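Local coordinates for copper-containing nitrite reductase (Hyphomicrobium denitrificans 1NES1, PDB 6TFO), which probably reduces nitrite to nitric oxide and water at copper centres, using an electron received from a reduced cytochrome c, at residues A78-V83 with P120-A125; Y115-P120 with A125-V130; A89-V94 with A99-S104; I38-M43 with R54-K59. All blocks are in the same frame, centred on the assembly; numbering follows the deposited sequence.

Following the chain from its N terminus, contact 4 (38-43 with 54-59) comes first, closing a short excursion that starts at the turn between strands 30-39 and 42-48 and ends on the approach to strand 60-63. Contact 1 then closes a long loop from 78-83 to 120-125. Contact 3 lies wholly within that loop and links the edge strand 89-90 of one sheet to the edge strand 100-106 of the other. Contact 2 crosses contact 1, because their segments alternate along the chain, overlapping at P120 and A125; the two also share the copper ion. N57 of contact 4 binds G126 of contact 2, tying the first excursion to the copper-binding hairpin.

Contact 1 (A78-V83 with P120-A125); sequences AQHDAV and PGHRQA. With CU (copper (II) ion), chain L.
H80 and H122 grip one copper(II) ion from two parts of the chain, each through ND1. H80 ND1 lies 2.0 Å from the copper and H122 ND1 2.4 Å, and the two bonds meet at the metal at about 97°, close to perpendicular. The ligand nitrogens H80 ND1 and H122 ND1 are 3.3 Å apart, but both are spent on the metal and form no hydrogen bond with each other. H80 ND1 reaches the H122 ring at its edge, while the ring planes are inclined at 56°, a geometry that is neither a stack nor a T-shape. In both histidines CG stands beside the backbone N (chi1 -56° in H80), which swings the imidazoles inward to a common point. The carbonyl of Q79 closes in on the same site: its O lies 2.9 Å from H122 CE1 and 3.3 Å from the copper, well beyond the ligand bonds. A78 CB adds a methyl at the edge of the H122 ring, 3.9 Å from CE1. C117 and M127 complete the metal site, H80 NE2 is hydrogen-bonded to E76, and H122 also packs on A125 of a neighbouring subunit. This is the type 1 copper centre of a cupredoxin domain: two imidazoles fixed by separate loops, one steered by a second-shell glutamate, suggest a coordination shell with little freedom, consistent with electron transfer that needs little rearrangement at the metal.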
loop_
_atom_site.group_PDB
_atom_site.type_symbol
_atom_site.label_atom_id
_atom_site.label_comp_id
_atom_site.label_asym_id
_atom_site.label_seq_id
_atom_site.Cartn_x
_atom_site.Cartn_y
_atom_site.Cartn_z
ATOM N N ALA C 78 -8.164 -10.047 17.282
ATOM C CA ALA C 78 -8.979 -10.342 18.486
ATOM C C ALA C 78 -8.432 -11.620 19.134
ATOM O O ALA C 78 -7.559 -12.231 18.545
ATOM C CB ALA C 78 -10.441 -10.463 18.132
ATOM N N GLN C 79 -8.889 -11.982 20.329
ATOM C CA GLN C 79 -8.472 -13.242 20.993
ATOM C C GLN C 79 -9.291 -14.380 20.385
ATOM O O GLN C 79 -10.510 -14.199 20.159
ATOM C CB GLN C 79 -8.647 -13.197 22.505
ATOM C CG GLN C 79 -7.766 -12.151 23.162
ATOM C CD GLN C 79 -7.657 -12.390 24.645
ATOM O OE1 GLN C 79 -8.568 -12.882 25.296
ATOM N NE2 GLN C 79 -6.497 -12.080 25.181
ATOM N N HIS C 80 -8.613 -15.490 20.091
ATOM C CA HIS C 80 -9.190 -16.688 19.431
ATOM C C HIS C 80 -8.517 -17.971 19.937
ATOM O O HIS C 80 -7.296 -17.973 20.260
ATOM C CB HIS C 80 -9.068 -16.611 17.897
ATOM C CG HIS C 80 -9.672 -15.395 17.282
ATOM N ND1 HIS C 80 -11.021 -15.191 17.244
ATOM C CD2 HIS C 80 -9.102 -14.328 16.683
ATOM C CE1 HIS C 80 -11.270 -14.044 16.653
ATOM N NE2 HIS C 80 -10.106 -13.489 16.311
ATOM N N ASP C 81 -9.310 -19.031 19.975
ATOM C CA ASP C 81 -8.827 -20.424 19.956
ATOM C C ASP C 81 -9.704 -21.206 18.968
ATOM O O ASP C 81 -10.576 -20.606 18.309
ATOM C CB ASP C 81 -8.809 -20.987 21.376
ATOM C CG ASP C 81 -10.178 -21.089 22.011
ATOM O OD1 ASP C 81 -11.151 -21.029 21.275
ATOM O OD2 ASP C 81 -10.240 -21.236 23.238
ATOM N N ALA C 82 -9.421 -22.494 18.830
ATOM C CA ALA C 82 -10.286 -23.489 18.178
ATOM C C ALA C 82 -10.453 -24.641 19.164
ATOM O O ALA C 82 -9.439 -25.038 19.768
ATOM C CB ALA C 82 -9.669 -23.924 16.870
ATOM N N VAL C 83 -11.676 -25.116 19.343
ATOM C CA VAL C 83 -12.019 -26.187 20.310
ATOM C C VAL C 83 -12.851 -27.235 19.575
ATOM O O VAL C 83 -13.716 -26.847 18.763
ATOM C CB VAL C 83 -12.768 -25.614 21.523
ATOM C CG1 VAL C 83 -13.136 -26.704 22.523
ATOM C CG2 VAL C 83 -11.973 -24.516 22.194
ATOM N N PRO C 120 -15.607 -15.135 24.560
ATOM C CA PRO C 120 -16.973 -14.642 24.751
ATOM C C PRO C 120 -17.602 -14.106 23.461
ATOM O O PRO C 120 -17.058 -13.188 22.859
ATOM C CB PRO C 120 -16.816 -13.518 25.798
ATOM C CG PRO C 120 -15.566 -13.908 26.579
ATOM C CD PRO C 120 -14.664 -14.578 25.555
ATOM N N GLY C 121 -18.695 -14.737 23.042
ATOM C CA GLY C 121 -19.502 -14.284 21.900
ATOM C C GLY C 121 -18.970 -14.717 20.539
ATOM O O GLY C 121 -19.725 -14.560 19.572
ATOM N N HIS C 122 -17.734 -15.216 20.419
ATOM C CA HIS C 122 -17.058 -15.388 19.102
ATOM C C HIS C 122 -17.762 -16.492 18.315
ATOM O O HIS C 122 -17.827 -16.392 17.072
ATOM C CB HIS C 122 -15.556 -15.638 19.270
ATOM C CG HIS C 122 -14.799 -14.395 19.599
ATOM N ND1 HIS C 122 -13.518 -14.174 19.152
ATOM C CD2 HIS C 122 -15.144 -13.298 20.309
ATOM C CE1 HIS C 122 -13.100 -12.995 19.586
ATOM N NE2 HIS C 122 -14.088 -12.432 20.279
ATOM N N ARG C 123 -18.292 -17.505 19.003
ATOM C CA ARG C 123 -18.998 -18.623 18.330
ATOM C C ARG C 123 -20.313 -18.083 17.739
ATOM O O ARG C 123 -20.569 -18.300 16.536
ATOM C CB ARG C 123 -19.229 -19.770 19.311
ATOM C CG ARG C 123 -19.765 -21.035 18.649
ATOM C CD ARG C 123 -19.977 -22.141 19.659
ATOM N NE ARG C 123 -20.211 -23.421 19.001
ATOM C CZ ARG C 123 -20.211 -24.606 19.615
ATOM N NH1 ARG C 123 -20.451 -25.699 18.913
ATOM N NH2 ARG C 123 -19.968 -24.692 20.917
ATOM N N GLN C 124 -21.102 -17.402 18.566
ATOM C CA GLN C 124 -22.341 -16.679 18.164
ATOM C C GLN C 124 -22.022 -15.763 16.961
ATOM O O GLN C 124 -22.825 -15.716 16.029
ATOM C CB GLN C 124 -22.924 -15.864 19.332
ATOM C CG GLN C 124 -23.302 -16.659 20.582
ATOM C CD GLN C 124 -22.241 -16.635 21.673
ATOM O OE1 GLN C 124 -21.100 -17.108 21.519
ATOM N NE2 GLN C 124 -22.616 -16.071 22.810
ATOM N N ALA C 125 -20.878 -15.070 16.960
ATOM C CA ALA C 125 -20.480 -14.092 15.917
ATOM C C ALA C 125 -20.121 -14.777 14.588
ATOM O O ALA C 125 -19.968 -14.061 13.592
ATOM C CB ALA C 125 -19.338 -13.260 16.427
HETATM CU CU CU L . -12.436 -16.117 18.378
#

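Contact 2 (Y115-P120 with A125-V130); sequences YYCSLP and AGMQGV. With CU (copper (II) ion), chain L.
Y115 lays its ring over the backbone of G129. G129 CA sits 3.7 Å from the ring centroid and 23° off the normal, a CH-pi contact over one face. The ring gets there because CG of Y115 lies between the backbone N and the carbonyl carbon (chi1 70°). G129 leaves the space it needs: a CB modelled there would fall 2.3 Å from Y115 CZ, a clash. The same two residues form an antiparallel hydrogen-bonded pair, with G129 N donating to Y115 O over 2.8 Å and Y115 N to G129 O over 2.9 Å. M127 has, after Y115, the most surface buried here. Its O takes the N-H of C117 at 3.2 Å, and M127 CB packs on C117 CB at 3.7 Å. Both side chains then turn to the copper, C117 SG at 2.2 Å and M127 SD at 2.6 Å, so the hairpin's mouth carries two ligands of the type 1 site and H80 and H122 supply the others. Within the five-stranded sheet, strand 128-134 lies between 111-116 and the parallel strand 60-63, while 83-84 flanks 111-116 on its other side.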
loop_
_atom_site.group_PDB
_atom_site.type_symbol
_atom_site.label_atom_id
_atom_site.label_comp_id
_atom_site.label_asym_id
_atom_site.label_seq_id
_atom_site.Cartn_x
_atom_site.Cartn_y
_atom_site.Cartn_z
ATOM N N TYR C 115 -15.778 -27.553 15.321
ATOM C CA TYR C 115 -14.650 -26.717 15.784
ATOM C C TYR C 115 -15.178 -25.295 15.925
ATOM O O TYR C 115 -15.879 -24.823 15.006
ATOM C CB TYR C 115 -13.452 -26.853 14.848
ATOM C CG TYR C 115 -13.551 -26.247 13.472
ATOM C CD1 TYR C 115 -13.130 -24.944 13.240
ATOM C CD2 TYR C 115 -13.922 -27.015 12.386
ATOM C CE1 TYR C 115 -13.148 -24.394 11.971
ATOM C CE2 TYR C 115 -13.956 -26.479 11.110
ATOM C CZ TYR C 115 -13.572 -25.164 10.904
ATOM O OH TYR C 115 -13.580 -24.627 9.649
ATOM N N TYR C 116 -14.860 -24.641 17.039
ATOM C CA TYR C 116 -15.401 -23.307 17.376
ATOM C C TYR C 116 -14.428 -22.547 18.276
ATOM O O TYR C 116 -13.544 -23.150 18.894
ATOM C CB TYR C 116 -16.764 -23.478 18.044
ATOM C CG TYR C 116 -16.687 -24.081 19.415
ATOM C CD1 TYR C 116 -16.513 -23.279 20.527
ATOM C CD2 TYR C 116 -16.756 -25.455 19.598
ATOM C CE1 TYR C 116 -16.420 -23.822 21.798
ATOM C CE2 TYR C 116 -16.676 -26.013 20.866
ATOM C CZ TYR C 116 -16.493 -25.195 21.970
ATOM O OH TYR C 116 -16.404 -25.727 23.221
ATOM N N CYS C 117 -14.597 -21.231 18.341
ATOM C CA CYS C 117 -13.840 -20.333 19.237
ATOM C C CYS C 117 -14.624 -20.214 20.542
ATOM O O CYS C 117 -15.832 -20.006 20.489
ATOM C CB CYS C 117 -13.626 -18.967 18.598
ATOM S SG CYS C 117 -12.739 -17.828 19.686
ATOM N N SER C 118 -13.964 -20.361 21.679
ATOM C CA SER C 118 -14.614 -20.351 23.015
ATOM C C SER C 118 -14.588 -18.942 23.606
ATOM O O SER C 118 -15.158 -18.783 24.676
ATOM C CB SER C 118 -13.940 -21.316 23.953
ATOM O OG SER C 118 -12.635 -20.862 24.275
ATOM N N LEU C 119 -13.918 -17.974 22.976
ATOM C CA LEU C 119 -13.873 -16.580 23.511
ATOM C C LEU C 119 -15.295 -15.989 23.567
ATOM O O LEU C 119 -16.163 -16.309 22.761
ATOM C CB LEU C 119 -12.920 -15.726 22.670
ATOM C CG LEU C 119 -11.441 -15.723 23.094
ATOM C CD1 LEU C 119 -11.255 -15.326 24.560
ATOM C CD2 LEU C 119 -10.797 -17.074 22.831
ATOM N N PRO C 120 -15.607 -15.135 24.560
ATOM C CA PRO C 120 -16.973 -14.642 24.751
ATOM C C PRO C 120 -17.602 -14.106 23.461
ATOM O O PRO C 120 -17.058 -13.188 22.859
ATOM C CB PRO C 120 -16.816 -13.518 25.798
ATOM C CG PRO C 120 -15.566 -13.908 26.579
ATOM C CD PRO C 120 -14.664 -14.578 25.555
ATOM N N ALA C 125 -20.878 -15.070 16.960
ATOM C CA ALA C 125 -20.480 -14.092 15.917
ATOM C C ALA C 125 -20.121 -14.777 14.588
ATOM O O ALA C 125 -19.968 -14.061 13.592
ATOM C CB ALA C 125 -19.338 -13.260 16.427
ATOM N N GLY C 126 -19.947 -16.103 14.576
ATOM C CA GLY C 126 -19.724 -16.918 13.358
ATOM C C GLY C 126 -18.530 -17.867 13.422
ATOM O O GLY C 126 -18.341 -18.615 12.432
ATOM N N MET C 127 -17.729 -17.858 14.497
ATOM C CA MET C 127 -16.475 -18.676 14.544
ATOM C C MET C 127 -16.826 -20.136 14.860
ATOM O O MET C 127 -16.784 -20.540 16.043
ATOM C CB MET C 127 -15.479 -18.115 15.561
ATOM C CG MET C 127 -14.985 -16.747 15.172
ATOM S SD MET C 127 -13.452 -16.305 15.969
ATOM C CE MET C 127 -12.253 -17.117 14.922
ATOM N N GLN C 128 -17.180 -20.899 13.832
ATOM C CA GLN C 128 -17.636 -22.309 13.976
ATOM C C GLN C 128 -17.675 -22.997 12.608
ATOM O O GLN C 128 -18.223 -22.404 11.666
ATOM C CB GLN C 128 -18.997 -22.383 14.649
ATOM C CG GLN C 128 -19.685 -23.710 14.427
ATOM C CD GLN C 128 -20.994 -23.825 15.159
ATOM O OE1 GLN C 128 -21.095 -23.526 16.347
ATOM N NE2 GLN C 128 -21.997 -24.317 14.452
ATOM N N GLY C 129 -17.063 -24.190 12.518
ATOM C CA GLY C 129 -17.108 -25.075 11.339
ATOM C C GLY C 129 -17.259 -26.515 11.776
ATOM O O GLY C 129 -17.296 -26.770 13.020
ATOM N N VAL C 130 -17.332 -27.440 10.821
ATOM C CA VAL C 130 -17.471 -28.885 11.157
ATOM C C VAL C 130 -16.194 -29.620 10.726
ATOM O O VAL C 130 -15.636 -29.342 9.620
ATOM C CB VAL C 130 -18.777 -29.501 10.610
ATOM C CG1 VAL C 130 -19.823 -28.433 10.295
ATOM C CG2 VAL C 130 -18.561 -30.403 9.411
HETATM CU CU CU L . -12.436 -16.117 18.378
#

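Contact 3 (A89-V94 with A99-S104); sequences ARSAIV and ASSTFS
A92 and S101 form the one hydrogen bond between the segments: A92 N donates to S101 OG over 2.8 Å at 158°. S101 OG lies anti to its own backbone N (chi1 169°), which carries the hydroxyl across to the facing chain. S91 CB also lies against this oxygen. The aromatic contact belongs to F103, whose ring has the R90-S91 peptide over one face, with S91 N 3.4 Å from F103 CD1. That N-H is not aimed at the ring, since S91 N is hydrogen-bonded to A82 O. A89 CB meets the ring at its edge, 3.9 Å from F103 CE2. An alanine in place of F103 would probably open a gap beneath the R90-S91 peptide and leave the A89 methyl without its neighbour. Apolar packing closes the far end, where V94 CB stands 3.8 Å from A99 CB and V94 CG1 rests against the backbone, 3.4 Å from S100 C. Outside the pair, F103 packs on M220 of a neighbouring subunit. The segments run almost antiparallel (173°) yet belong to different sheets, 89-90 at the edge of one and 100-106 at the edge of the other. Side chains rather than a ladder of backbone bonds therefore join them, as at the flank of a cupredoxin beta sandwich where its two sheets meet.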
loop_
_atom_site.group_PDB
_atom_site.type_symbol
_atom_site.label_atom_id
_atom_site.label_comp_id
_atom_site.label_asym_id
_atom_site.label_seq_id
_atom_site.Cartn_x
_atom_site.Cartn_y
_atom_site.Cartn_z
ATOM N N ALA C 89 -9.830 -31.664 22.374
ATOM C CA ALA C 89 -8.724 -31.052 21.600
ATOM C C ALA C 89 -8.951 -29.543 21.514
ATOM O O ALA C 89 -10.080 -29.144 21.190
ATOM C CB ALA C 89 -8.683 -31.664 20.218
ATOM N N ARG C 90 -7.930 -28.734 21.790
ATOM C CA ARG C 90 -8.037 -27.268 21.595
ATOM C C ARG C 90 -6.657 -26.671 21.316
ATOM O O ARG C 90 -5.645 -27.241 21.746
ATOM C CB ARG C 90 -8.699 -26.597 22.800
ATOM C CG ARG C 90 -7.847 -26.586 24.059
ATOM C CD ARG C 90 -8.701 -26.270 25.281
ATOM N NE ARG C 90 -9.335 -24.970 25.144
ATOM C CZ ARG C 90 -10.569 -24.677 25.547
ATOM N NH1 ARG C 90 -11.329 -25.585 26.132
ATOM N NH2 ARG C 90 -11.064 -23.473 25.348
ATOM N N SER C 91 -6.643 -25.553 20.596
ATOM C CA SER C 91 -5.477 -24.648 20.485
ATOM C C SER C 91 -5.320 -23.907 21.808
ATOM O O SER C 91 -6.257 -23.960 22.644
ATOM C CB SER C 91 -5.651 -23.664 19.374
ATOM O OG SER C 91 -6.438 -22.561 19.823
ATOM N N ALA C 92 -4.192 -23.209 21.957
ATOM C CA ALA C 92 -4.028 -22.117 22.936
ATOM C C ALA C 92 -4.818 -20.904 22.433
ATOM O O ALA C 92 -5.176 -20.876 21.236
ATOM C CB ALA C 92 -2.561 -21.797 23.107
ATOM N N ILE C 93 -5.052 -19.922 23.298
ATOM C CA ILE C 93 -5.578 -18.587 22.902
ATOM C C ILE C 93 -4.475 -17.808 22.171
ATOM O O ILE C 93 -3.428 -17.563 22.767
ATOM C CB ILE C 93 -6.103 -17.833 24.137
ATOM C CG1 ILE C 93 -7.376 -18.484 24.687
ATOM C CG2 ILE C 93 -6.325 -16.369 23.803
ATOM C CD1 ILE C 93 -7.170 -19.411 25.858
ATOM N N VAL C 94 -4.741 -17.359 20.950
ATOM C CA VAL C 94 -3.818 -16.488 20.167
ATOM C C VAL C 94 -4.389 -15.060 20.169
ATOM O O VAL C 94 -5.566 -14.898 19.789
ATOM C CB VAL C 94 -3.633 -17.036 18.740
ATOM C CG1 VAL C 94 -2.699 -18.226 18.739
ATOM C CG2 VAL C 94 -4.946 -17.394 18.040
ATOM N N ALA C 99 -0.146 -14.370 15.658
ATOM C CA ALA C 99 -0.018 -15.279 16.811
ATOM C C ALA C 99 -0.640 -16.616 16.425
ATOM O O ALA C 99 -1.734 -16.606 15.863
ATOM C CB ALA C 99 -0.651 -14.707 18.049
ATOM N N SER C 100 0.077 -17.715 16.675
ATOM C CA SER C 100 -0.260 -19.073 16.182
ATOM C C SER C 100 -0.289 -20.088 17.324
ATOM O O SER C 100 0.354 -19.865 18.379
ATOM C CB SER C 100 0.696 -19.493 15.125
ATOM O OG SER C 100 0.806 -18.478 14.118
ATOM N N SER C 101 -1.073 -21.137 17.134
ATOM C CA SER C 101 -1.124 -22.302 18.040
ATOM C C SER C 101 -1.534 -23.504 17.199
ATOM O O SER C 101 -2.557 -23.399 16.474
ATOM C CB SER C 101 -2.034 -22.099 19.210
ATOM O OG SER C 101 -2.238 -23.331 19.903
ATOM N N THR C 102 -0.710 -24.551 17.231
ATOM C CA THR C 102 -1.010 -25.830 16.566
ATOM C C THR C 102 -1.375 -26.832 17.664
ATOM O O THR C 102 -0.859 -26.679 18.812
ATOM C CB THR C 102 0.146 -26.198 15.635
ATOM O OG1 THR C 102 0.192 -25.157 14.650
ATOM C CG2 THR C 102 -0.005 -27.584 15.046
ATOM N N PHE C 103 -2.301 -27.733 17.337
ATOM C CA PHE C 103 -2.776 -28.837 18.204
ATOM C C PHE C 103 -3.065 -30.037 17.302
ATOM O O PHE C 103 -3.234 -29.872 16.063
ATOM C CB PHE C 103 -3.964 -28.394 19.064
ATOM C CG PHE C 103 -5.285 -28.153 18.363
ATOM C CD1 PHE C 103 -5.530 -26.958 17.704
ATOM C CD2 PHE C 103 -6.310 -29.093 18.412
ATOM C CE1 PHE C 103 -6.749 -26.734 17.075
ATOM C CE2 PHE C 103 -7.529 -28.859 17.794
ATOM C CZ PHE C 103 -7.745 -27.684 17.125
ATOM N N SER C 104 -3.054 -31.234 17.883
ATOM C CA SER C 104 -3.335 -32.476 17.128
ATOM C C SER C 104 -4.119 -33.452 17.999
ATOM O O SER C 104 -4.243 -33.239 19.213
ATOM C CB SER C 104 -2.074 -33.084 16.634
ATOM O OG SER C 104 -1.220 -33.313 17.737
#

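Contact 4 (I38-M43 with R54-K59); sequences IAEGRM and RQVNPK
V56 faces the turn at E40 and lays both methyl groups against its carboxylate, the two side chains approaching from opposite directions. The nearest pair is V56 CG1 and E40 OE2, 3.2 Å apart, but the valine is nearly eclipsed (chi1 -16°), so which methyl meets which oxygen is less certain. CG1 also packs on the methyl of A39, 4.0 Å from A39 CB. An alanine at V56 would probably lose the apolar contact with A39 and the methyls lying against the E40 carboxylate, leaving a gap there and that group held mainly by R42. E40 OE1 and R42 NH1, 3.6 Å apart, form a long salt bridge within the turn, the oxygen meeting the guanidinium at its edge. The arginine chain bends at chi3 (52°), which brings NH1 back toward E40 and NH2 toward N57, next in the chain. N57 ND2 is 3.3 Å from R42 NH2, but both are donors, and a water bridges them, accepting from each, at 2.9 Å from R42 NH2 and 2.9 Å from N57 ND2. The guanidinium and amide planes stand 69° apart. The amide is held further by G126 O, which takes ND2, and by Y45 N, which donates to OD1. P58, after it, offers its carbonyl to the hydroxyl of Y115. The type I' beta turn from A39 to R42, closed by R42 N donating to A39 O at 3.0 Å, joins strands 30-39 and 42-48 in the four-stranded sheet, while 54-59 leads from strand 42-48 into 60-63, the edge of the five-stranded sheet beside 128-134.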
loop_
_atom_site.group_PDB
_atom_site.type_symbol
_atom_site.label_atom_id
_atom_site.label_comp_id
_atom_site.label_asym_id
_atom_site.label_seq_id
_atom_site.Cartn_x
_atom_site.Cartn_y
_atom_site.Cartn_z
ATOM N N ILE C 38 -12.654 -11.725 9.124
ATOM C CA ILE C 38 -14.024 -11.221 8.808
ATOM C C ILE C 38 -14.316 -11.594 7.355
ATOM O O ILE C 38 -13.551 -11.202 6.478
ATOM C CB ILE C 38 -14.108 -9.700 9.044
ATOM C CG1 ILE C 38 -13.583 -9.297 10.424
ATOM C CG2 ILE C 38 -15.518 -9.186 8.803
ATOM C CD1 ILE C 38 -14.355 -9.862 11.578
ATOM N N ALA C 39 -15.371 -12.357 7.119
ATOM C CA ALA C 39 -15.815 -12.756 5.768
ATOM C C ALA C 39 -17.318 -13.032 5.836
ATOM O O ALA C 39 -17.800 -13.392 6.933
ATOM C CB ALA C 39 -15.029 -13.948 5.293
ATOM N N GLU C 40 -18.031 -12.761 4.739
ATOM C CA GLU C 40 -19.497 -12.988 4.635
ATOM C C GLU C 40 -20.186 -12.344 5.841
ATOM O O GLU C 40 -21.110 -12.990 6.393
ATOM C CB GLU C 40 -19.779 -14.489 4.564
ATOM C CG GLU C 40 -18.891 -15.203 3.559
ATOM C CD GLU C 40 -19.145 -16.692 3.406
ATOM O OE1 GLU C 40 -19.876 -17.274 4.272
ATOM O OE2 GLU C 40 -18.606 -17.266 2.413
ATOM N N GLY C 41 -19.720 -11.152 6.246
ATOM C CA GLY C 41 -20.369 -10.293 7.259
ATOM C C GLY C 41 -20.276 -10.839 8.670
ATOM O O GLY C 41 -20.998 -10.307 9.557
ATOM N N ARG C 42 -19.396 -11.831 8.888
ATOM C CA ARG C 42 -19.240 -12.538 10.190
ATOM C C ARG C 42 -17.760 -12.644 10.571
ATOM O O ARG C 42 -16.888 -12.526 9.683
ATOM C CB ARG C 42 -19.909 -13.912 10.094
ATOM C CG ARG C 42 -21.403 -13.866 10.342
ATOM C CD ARG C 42 -22.170 -14.930 9.591
ATOM N NE ARG C 42 -21.658 -16.277 9.800
ATOM C CZ ARG C 42 -21.169 -17.079 8.846
ATOM N NH1 ARG C 42 -21.104 -16.686 7.580
ATOM N NH2 ARG C 42 -20.745 -18.288 9.168
ATOM N N MET C 43 -17.501 -12.837 11.862
ATOM C CA MET C 43 -16.168 -13.225 12.387
ATOM C C MET C 43 -16.030 -14.745 12.243
ATOM O O MET C 43 -16.854 -15.477 12.846
ATOM C CB MET C 43 -16.045 -12.834 13.856
ATOM C CG MET C 43 -14.630 -12.745 14.331
ATOM S SD MET C 43 -14.680 -12.198 16.058
ATOM C CE MET C 43 -13.548 -10.821 15.927
ATOM N N ARG C 54 -9.062 -20.274 1.252
ATOM C CA ARG C 54 -9.957 -19.091 1.131
ATOM C C ARG C 54 -11.412 -19.443 1.449
ATOM O O ARG C 54 -12.228 -18.522 1.408
ATOM C CB ARG C 54 -9.899 -18.476 -0.274
ATOM C CG ARG C 54 -8.629 -17.712 -0.601
ATOM C CD ARG C 54 -8.624 -17.545 -2.114
ATOM N NE ARG C 54 -7.658 -16.572 -2.601
ATOM C CZ ARG C 54 -7.714 -15.257 -2.396
ATOM N NH1 ARG C 54 -8.688 -14.727 -1.672
ATOM N NH2 ARG C 54 -6.772 -14.477 -2.903
ATOM N N GLN C 55 -11.734 -20.696 1.769
ATOM C CA GLN C 55 -13.098 -21.094 2.202
ATOM C C GLN C 55 -13.338 -20.587 3.624
ATOM O O GLN C 55 -12.409 -20.634 4.443
ATOM C CB GLN C 55 -13.270 -22.610 2.178
ATOM C CG GLN C 55 -13.138 -23.208 0.792
ATOM C CD GLN C 55 -13.337 -24.702 0.849
ATOM O OE1 GLN C 55 -13.924 -25.230 1.796
ATOM N NE2 GLN C 55 -12.826 -25.398 -0.157
ATOM N N VAL C 56 -14.550 -20.153 3.928
ATOM C CA VAL C 56 -14.855 -19.617 5.285
ATOM C C VAL C 56 -15.467 -20.776 6.067
ATOM O O VAL C 56 -16.248 -21.541 5.455
ATOM C CB VAL C 56 -15.727 -18.331 5.271
ATOM C CG1 VAL C 56 -15.777 -17.673 3.900
ATOM C CG2 VAL C 56 -17.124 -18.539 5.815
ATOM N N ASN C 57 -15.080 -20.914 7.338
ATOM C CA ASN C 57 -15.492 -22.031 8.222
ATOM C C ASN C 57 -15.460 -23.338 7.428
ATOM O O ASN C 57 -16.458 -24.064 7.371
ATOM C CB ASN C 57 -16.833 -21.719 8.875
ATOM C CG ASN C 57 -16.743 -20.511 9.780
ATOM O OD1 ASN C 57 -15.680 -20.260 10.353
ATOM N ND2 ASN C 57 -17.832 -19.743 9.889
ATOM N N PRO C 58 -14.293 -23.711 6.841
ATOM C CA PRO C 58 -14.213 -24.859 5.937
ATOM C C PRO C 58 -14.530 -26.164 6.662
ATOM O O PRO C 58 -14.184 -26.295 7.836
ATOM C CB PRO C 58 -12.761 -24.882 5.429
ATOM C CG PRO C 58 -12.006 -24.122 6.500
ATOM C CD PRO C 58 -12.981 -23.079 7.026
ATOM N N LYS C 59 -15.176 -27.087 5.945
ATOM C CA LYS C 59 -15.362 -28.477 6.420
ATOM C C LYS C 59 -13.986 -29.156 6.343
ATOM O O LYS C 59 -13.359 -29.133 5.256
ATOM C CB LYS C 59 -16.431 -29.208 5.607
ATOM C CG LYS C 59 -16.725 -30.615 6.098
ATOM C CD LYS C 59 -17.653 -31.387 5.209
ATOM C CE LYS C 59 -19.095 -31.229 5.631
ATOM N NZ LYS C 59 -19.957 -32.272 5.035
HETATM O O HOH W 1 -19.806 -20.735 7.979
#